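PDB 3TJT: superoxide dismutase from Clostridium difficile, which probably converts superoxide radicals to hydrogen peroxide and molecular oxygen, using a bound iron ion. Local coordinates for residues A[158-166]-A[194-204]. Sequence-based numbering, arbitrary orientation.
Sequences KNLTPIIGL and WNGALENYKNL
Ile163 and Ile164 meet the C-terminal helix 194-202 at a classic beta bulge, where both residues lie opposite Leu136 in the three-stranded antiparallel sheet of the C-terminal iron/manganese superoxide dismutase domain. The bulge breaks strand 161-167, an outer strand of that sheet, and brings two branched side chains to the helix. Ile163 spreads its two arms along it: CG2, anti to the backbone N, lies 4.1 Å from Ala197 CB, while CD1 reaches the next turn, 3.8 Å from Tyr201 CA, and meets the edge of the Tyr201 ring near its plane, 4.0 Å from Tyr201 CD1. The Tyr201 OH is hydrogen-bonded to Gly142 O, so the residue joins an apolar flank to a polar anchor. Ala197 suits the middle because its small methyl lets the bulged chain come close, with Ile164 CG2 only 3.5 Å from Ala197 CB. The other arm of Ile164 extends to the indole, where CD1 approaches Trp194 CH2 obliquely at 4.0 Å. Farther along, the Thr161 and Leu204 side chains run past one another in opposite senses, Leu204 CD2 coming 3.5 Å from Thr161 OG1. A short amide serves the kinked backbone: Asn200 ND2 donates to Ile163 O at 3.0 Å, nearly straight (167°), with the carbonyl oxygen lying in the Asn200 amide plane.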
ATOM      1  N   LYS A 158      -2.290 -12.817  15.903  1.00 20.00           N
ATOM      2  CA  LYS A 158      -3.631 -13.012  16.440  1.00 23.07           C
ATOM      3  C   LYS A 158      -3.893 -14.487  16.739  1.00 23.15           C
ATOM      4  O   LYS A 158      -5.041 -14.916  16.805  1.00 23.56           O
ATOM      5  CB  LYS A 158      -4.680 -12.458  15.470  1.00 26.29           C
ATOM      6  CG  LYS A 158      -4.645 -10.938  15.370  1.00 32.28           C
ATOM      7  CD  LYS A 158      -5.658 -10.400  14.376  1.00 36.76           C
ATOM      8  CE  LYS A 158      -5.900  -8.909  14.616  1.00 41.88           C
ATOM      9  NZ  LYS A 158      -6.855  -8.332  13.632  1.00 49.72           N
ATOM     10  N   ASN A 159      -2.816 -15.244  16.923  1.00 21.39           N
ATOM     11  CA  ASN A 159      -2.892 -16.673  17.232  1.00 28.19           C
ATOM     12  C   ASN A 159      -3.604 -17.487  16.164  1.00 28.15           C
ATOM     13  O   ASN A 159      -4.209 -18.521  16.455  1.00 26.40           O
ATOM     14  CB  ASN A 159      -3.552 -16.901  18.594  1.00 31.63           C
ATOM     15  CG  ASN A 159      -2.792 -16.229  19.718  1.00 36.66           C
ATOM     16  OD1 ASN A 159      -3.385 -15.600  20.595  1.00 46.42           O
ATOM     17  ND2 ASN A 159      -1.468 -16.337  19.683  1.00 38.88           N
ATOM     18  N   LEU A 160      -3.535 -17.010  14.926  1.00 23.68           N
ATOM     19  CA  LEU A 160      -4.064 -17.754  13.789  1.00 23.18           C
ATOM     20  C   LEU A 160      -2.890 -18.244  12.945  1.00 26.70           C
ATOM     21  O   LEU A 160      -1.894 -17.545  12.789  1.00 26.75           O
ATOM     22  CB  LEU A 160      -5.003 -16.877  12.961  1.00 22.88           C
ATOM     23  CG  LEU A 160      -6.291 -16.441  13.670  1.00 25.49           C
ATOM     24  CD1 LEU A 160      -6.995 -15.316  12.923  1.00 27.48           C
ATOM     25  CD2 LEU A 160      -7.224 -17.633  13.873  1.00 28.21           C
ATOM     26  N   THR A 161      -3.001 -19.454  12.412  1.00 21.82           N
ATOM     27  CA  THR A 161      -1.880 -20.059  11.699  1.00 21.26           C
ATOM     28  C   THR A 161      -2.115 -19.971  10.199  1.00 20.14           C
ATOM     29  O   THR A 161      -3.108 -20.490   9.701  1.00 18.73           O
ATOM     30  CB  THR A 161      -1.722 -21.536  12.098  1.00 24.62           C
ATOM     31  OG1 THR A 161      -1.429 -21.615  13.499  1.00 27.16           O
ATOM     32  CG2 THR A 161      -0.593 -22.189  11.314  1.00 26.52           C
ATOM     33  N   PRO A 162      -1.198 -19.307   9.473  1.00 19.88           N
ATOM     34  CA  PRO A 162      -1.368 -19.152   8.022  1.00 17.49           C
ATOM     35  C   PRO A 162      -1.190 -20.486   7.308  1.00 16.07           C
ATOM     36  O   PRO A 162      -0.231 -21.207   7.581  1.00 19.88           O
ATOM     37  CB  PRO A 162      -0.229 -18.203   7.621  1.00 19.32           C
ATOM     38  CG  PRO A 162       0.320 -17.654   8.881  1.00 30.50           C
ATOM     39  CD  PRO A 162       0.010 -18.635   9.970  1.00 23.90           C
ATOM     40  N   ILE A 163      -2.106 -20.788   6.395  1.00 17.88           N
ATOM     41  CA  ILE A 163      -2.074 -22.019   5.615  1.00 18.50           C
ATOM     42  C   ILE A 163      -1.642 -21.701   4.177  1.00 18.14           C
ATOM     43  O   ILE A 163      -0.681 -22.273   3.672  1.00 17.67           O
ATOM     44  CB  ILE A 163      -3.443 -22.709   5.629  1.00 18.15           C
ATOM     45  CG1 ILE A 163      -3.882 -22.969   7.081  1.00 20.82           C
ATOM     46  CG2 ILE A 163      -3.403 -24.026   4.829  1.00 18.67           C
ATOM     47  CD1 ILE A 163      -2.859 -23.747   7.901  1.00 20.33           C
ATOM     48  N   ILE A 164      -2.365 -20.796   3.520  1.00 19.03           N
ATOM     49  CA  ILE A 164      -1.816 -20.115   2.339  1.00 16.54           C
ATOM     50  C   ILE A 164      -1.998 -18.602   2.514  1.00 17.66           C
ATOM     51  O   ILE A 164      -2.782 -18.152   3.350  1.00 16.94           O
ATOM     52  CB  ILE A 164      -2.456 -20.579   0.999  1.00 19.43           C
ATOM     53  CG1 ILE A 164      -3.867 -20.011   0.820  1.00 19.31           C
ATOM     54  CG2 ILE A 164      -2.417 -22.118   0.866  1.00 17.63           C
ATOM     55  CD1 ILE A 164      -4.486 -20.292  -0.557  1.00 20.40           C
ATOM     56  N   GLY A 165      -1.271 -17.815   1.736  1.00 16.55           N
ATOM     57  CA  GLY A 165      -1.405 -16.369   1.825  1.00 16.77           C
ATOM     58  C   GLY A 165      -0.944 -15.729   0.534  1.00 18.40           C
ATOM     59  O   GLY A 165      -0.034 -16.251  -0.107  1.00 17.12           O
ATOM     60  N   LEU A 166      -1.570 -14.611   0.167  1.00 17.61           N
ATOM     61  CA  LEU A 166      -1.277 -13.908  -1.087  1.00 16.38           C
ATOM     62  C   LEU A 166      -0.935 -12.449  -0.813  1.00 17.84           C
ATOM     63  O   LEU A 166      -1.710 -11.716  -0.185  1.00 18.64           O
ATOM     64  CB  LEU A 166      -2.481 -13.986  -2.032  1.00 14.45           C
ATOM     65  CG  LEU A 166      -2.391 -13.198  -3.353  1.00 14.89           C
ATOM     66  CD1 LEU A 166      -1.173 -13.625  -4.175  1.00 16.63           C
ATOM     67  CD2 LEU A 166      -3.690 -13.354  -4.145  1.00 15.74           C
ATOM     68  N   TRP A 194      -0.020 -26.623  -2.871  1.00 19.09           N
ATOM     69  CA  TRP A 194      -0.979 -27.269  -1.978  1.00 19.75           C
ATOM     70  C   TRP A 194      -0.331 -28.300  -1.061  1.00 21.53           C
ATOM     71  O   TRP A 194      -0.839 -28.561   0.031  1.00 20.88           O
ATOM     72  CB  TRP A 194      -2.161 -27.860  -2.762  1.00 19.75           C
ATOM     73  CG  TRP A 194      -3.064 -26.776  -3.246  1.00 20.56           C
ATOM     74  CD1 TRP A 194      -3.211 -26.331  -4.529  1.00 19.99           C
ATOM     75  CD2 TRP A 194      -3.899 -25.943  -2.431  1.00 20.59           C
ATOM     76  NE1 TRP A 194      -4.104 -25.279  -4.564  1.00 20.90           N
ATOM     77  CE2 TRP A 194      -4.544 -25.028  -3.290  1.00 19.14           C
ATOM     78  CE3 TRP A 194      -4.173 -25.893  -1.059  1.00 21.47           C
ATOM     79  CZ2 TRP A 194      -5.443 -24.063  -2.820  1.00 21.30           C
ATOM     80  CZ3 TRP A 194      -5.070 -24.942  -0.592  1.00 22.09           C
ATOM     81  CH2 TRP A 194      -5.695 -24.040  -1.472  1.00 20.17           C
ATOM     82  N   ASN A 195       0.785 -28.882  -1.489  1.00 20.25           N
ATOM     83  CA  ASN A 195       1.518 -29.794  -0.607  1.00 21.76           C
ATOM     84  C   ASN A 195       2.144 -29.045   0.566  1.00 21.80           C
ATOM     85  O   ASN A 195       2.129 -29.526   1.701  1.00 22.40           O
ATOM     86  CB  ASN A 195       2.578 -30.578  -1.380  1.00 22.40           C
ATOM     87  CG  ASN A 195       1.974 -31.409  -2.503  1.00 20.61           C
ATOM     88  OD1 ASN A 195       0.805 -31.787  -2.445  1.00 25.25           O
ATOM     89  ND2 ASN A 195       2.764 -31.681  -3.536  1.00 23.34           N
ATOM     90  N   GLY A 196       2.675 -27.860   0.287  1.00 21.54           N
ATOM     91  CA  GLY A 196       3.202 -27.004   1.339  1.00 21.29           C
ATOM     92  C   GLY A 196       2.080 -26.548   2.258  1.00 19.61           C
ATOM     93  O   GLY A 196       2.242 -26.517   3.485  1.00 20.87           O
ATOM     94  N   ALA A 197       0.938 -26.205   1.671  1.00 18.44           N
ATOM     95  CA  ALA A 197      -0.230 -25.812   2.450  1.00 19.96           C
ATOM     96  C   ALA A 197      -0.650 -26.943   3.393  1.00 23.64           C
ATOM     97  O   ALA A 197      -0.976 -26.705   4.560  1.00 20.44           O
ATOM     98  CB  ALA A 197      -1.379 -25.426   1.542  1.00 20.31           C
ATOM     99  N   LEU A 198      -0.641 -28.171   2.883  1.00 19.66           N
ATOM    100  CA  LEU A 198      -0.982 -29.332   3.706  1.00 22.06           C
ATOM    101  C   LEU A 198      -0.020 -29.466   4.884  1.00 22.10           C
ATOM    102  O   LEU A 198      -0.440 -29.748   6.011  1.00 25.09           O
ATOM    103  CB  LEU A 198      -0.966 -30.614   2.862  1.00 21.48           C
ATOM    104  CG  LEU A 198      -1.220 -31.925   3.622  1.00 23.97           C
ATOM    105  CD1 LEU A 198      -2.584 -31.916   4.276  1.00 24.03           C
ATOM    106  CD2 LEU A 198      -1.100 -33.104   2.671  1.00 24.27           C
ATOM    107  N   GLU A 199       1.269 -29.259   4.635  1.00 21.35           N
ATOM    108  CA  GLU A 199       2.253 -29.334   5.707  1.00 26.00           C
ATOM    109  C   GLU A 199       2.017 -28.238   6.741  1.00 26.52           C
ATOM    110  O   GLU A 199       2.143 -28.469   7.940  1.00 25.05           O
ATOM    111  CB  GLU A 199       3.683 -29.282   5.173  1.00 26.21           C
ATOM    112  CG  GLU A 199       4.093 -30.544   4.412  1.00 30.64           C
ATOM    113  CD  GLU A 199       3.749 -31.834   5.160  1.00 44.84           C
ATOM    114  OE1 GLU A 199       4.327 -32.079   6.245  1.00 46.60           O
ATOM    115  OE2 GLU A 199       2.903 -32.615   4.657  1.00 48.14           O
ATOM    116  N   ASN A 200       1.671 -27.044   6.270  1.00 21.64           N
ATOM    117  CA  ASN A 200       1.306 -25.967   7.179  1.00 21.63           C
ATOM    118  C   ASN A 200       0.129 -26.349   8.073  1.00 23.10           C
ATOM    119  O   ASN A 200       0.109 -26.030   9.264  1.00 26.48           O
ATOM    120  CB  ASN A 200       0.966 -24.692   6.394  1.00 20.24           C
ATOM    121  CG  ASN A 200       2.186 -24.070   5.736  1.00 21.67           C
ATOM    122  OD1 ASN A 200       3.322 -24.371   6.096  1.00 22.00           O
ATOM    123  ND2 ASN A 200       1.952 -23.185   4.767  1.00 18.99           N
ATOM    124  N   TYR A 201      -0.853 -27.026   7.495  1.00 20.47           N
ATOM    125  CA  TYR A 201      -2.042 -27.418   8.238  1.00 23.60           C
ATOM    126  C   TYR A 201      -1.719 -28.545   9.214  1.00 28.13           C
ATOM    127  O   TYR A 201      -2.214 -28.559  10.341  1.00 28.05           O
ATOM    128  CB  TYR A 201      -3.156 -27.841   7.281  1.00 24.25           C
ATOM    129  CG  TYR A 201      -4.497 -28.052   7.941  1.00 25.05           C
ATOM    130  CD1 TYR A 201      -5.182 -26.991   8.514  1.00 22.57           C
ATOM    131  CD2 TYR A 201      -5.080 -29.314   7.992  1.00 27.72           C
ATOM    132  CE1 TYR A 201      -6.408 -27.171   9.110  1.00 24.91           C
ATOM    133  CE2 TYR A 201      -6.313 -29.506   8.590  1.00 26.69           C
ATOM    134  CZ  TYR A 201      -6.968 -28.433   9.151  1.00 26.39           C
ATOM    135  OH  TYR A 201      -8.191 -28.610   9.748  1.00 26.44           O
ATOM    136  N   LYS A 202      -0.881 -29.482   8.787  1.00 25.16           N
ATOM    137  CA  LYS A 202      -0.508 -30.603   9.647  1.00 29.51           C
ATOM    138  C   LYS A 202       0.326 -30.171  10.843  1.00 33.27           C
ATOM    139  O   LYS A 202       0.343 -30.855  11.866  1.00 32.97           O
ATOM    140  CB  LYS A 202       0.264 -31.661   8.860  1.00 29.38           C
ATOM    141  CG  LYS A 202      -0.587 -32.497   7.931  1.00 31.07           C
ATOM    142  CD  LYS A 202       0.291 -33.534   7.251  1.00 37.32           C
ATOM    143  CE  LYS A 202      -0.528 -34.509   6.434  1.00 43.42           C
ATOM    144  NZ  LYS A 202       0.361 -35.473   5.712  1.00 47.38           N
ATOM    145  N   ASN A 203       1.025 -29.046  10.714  1.00 27.75           N
ATOM    146  CA  ASN A 203       1.945 -28.606  11.758  1.00 34.15           C
ATOM    147  C   ASN A 203       1.264 -28.012  12.979  1.00 37.20           C
ATOM    148  O   ASN A 203       1.924 -27.697  13.968  1.00 43.56           O
ATOM    149  CB  ASN A 203       2.994 -27.645  11.206  1.00 34.09           C
ATOM    150  CG  ASN A 203       4.140 -28.372  10.540  1.00 43.99           C
ATOM    151  OD1 ASN A 203       4.524 -29.462  10.966  1.00 52.75           O
ATOM    152  ND2 ASN A 203       4.691 -27.779   9.489  1.00 50.31           N
ATOM    153  N   LEU A 204      -0.051 -27.861  12.908  1.00 35.82           N
ATOM    154  CA  LEU A 204      -0.831 -27.487  14.079  1.00 40.11           C
ATOM    155  C   LEU A 204      -0.649 -28.546  15.161  1.00 44.61           C
ATOM    156  O   LEU A 204      -0.719 -29.742  14.874  1.00 41.97           O
ATOM    157  CB  LEU A 204      -2.310 -27.383  13.720  1.00 37.81           C
ATOM    158  CG  LEU A 204      -2.710 -26.182  12.872  1.00 34.90           C
ATOM    159  CD1 LEU A 204      -4.155 -26.331  12.439  1.00 32.29           C
ATOM    160  CD2 LEU A 204      -2.503 -24.905  13.669  1.00 37.39           C
TER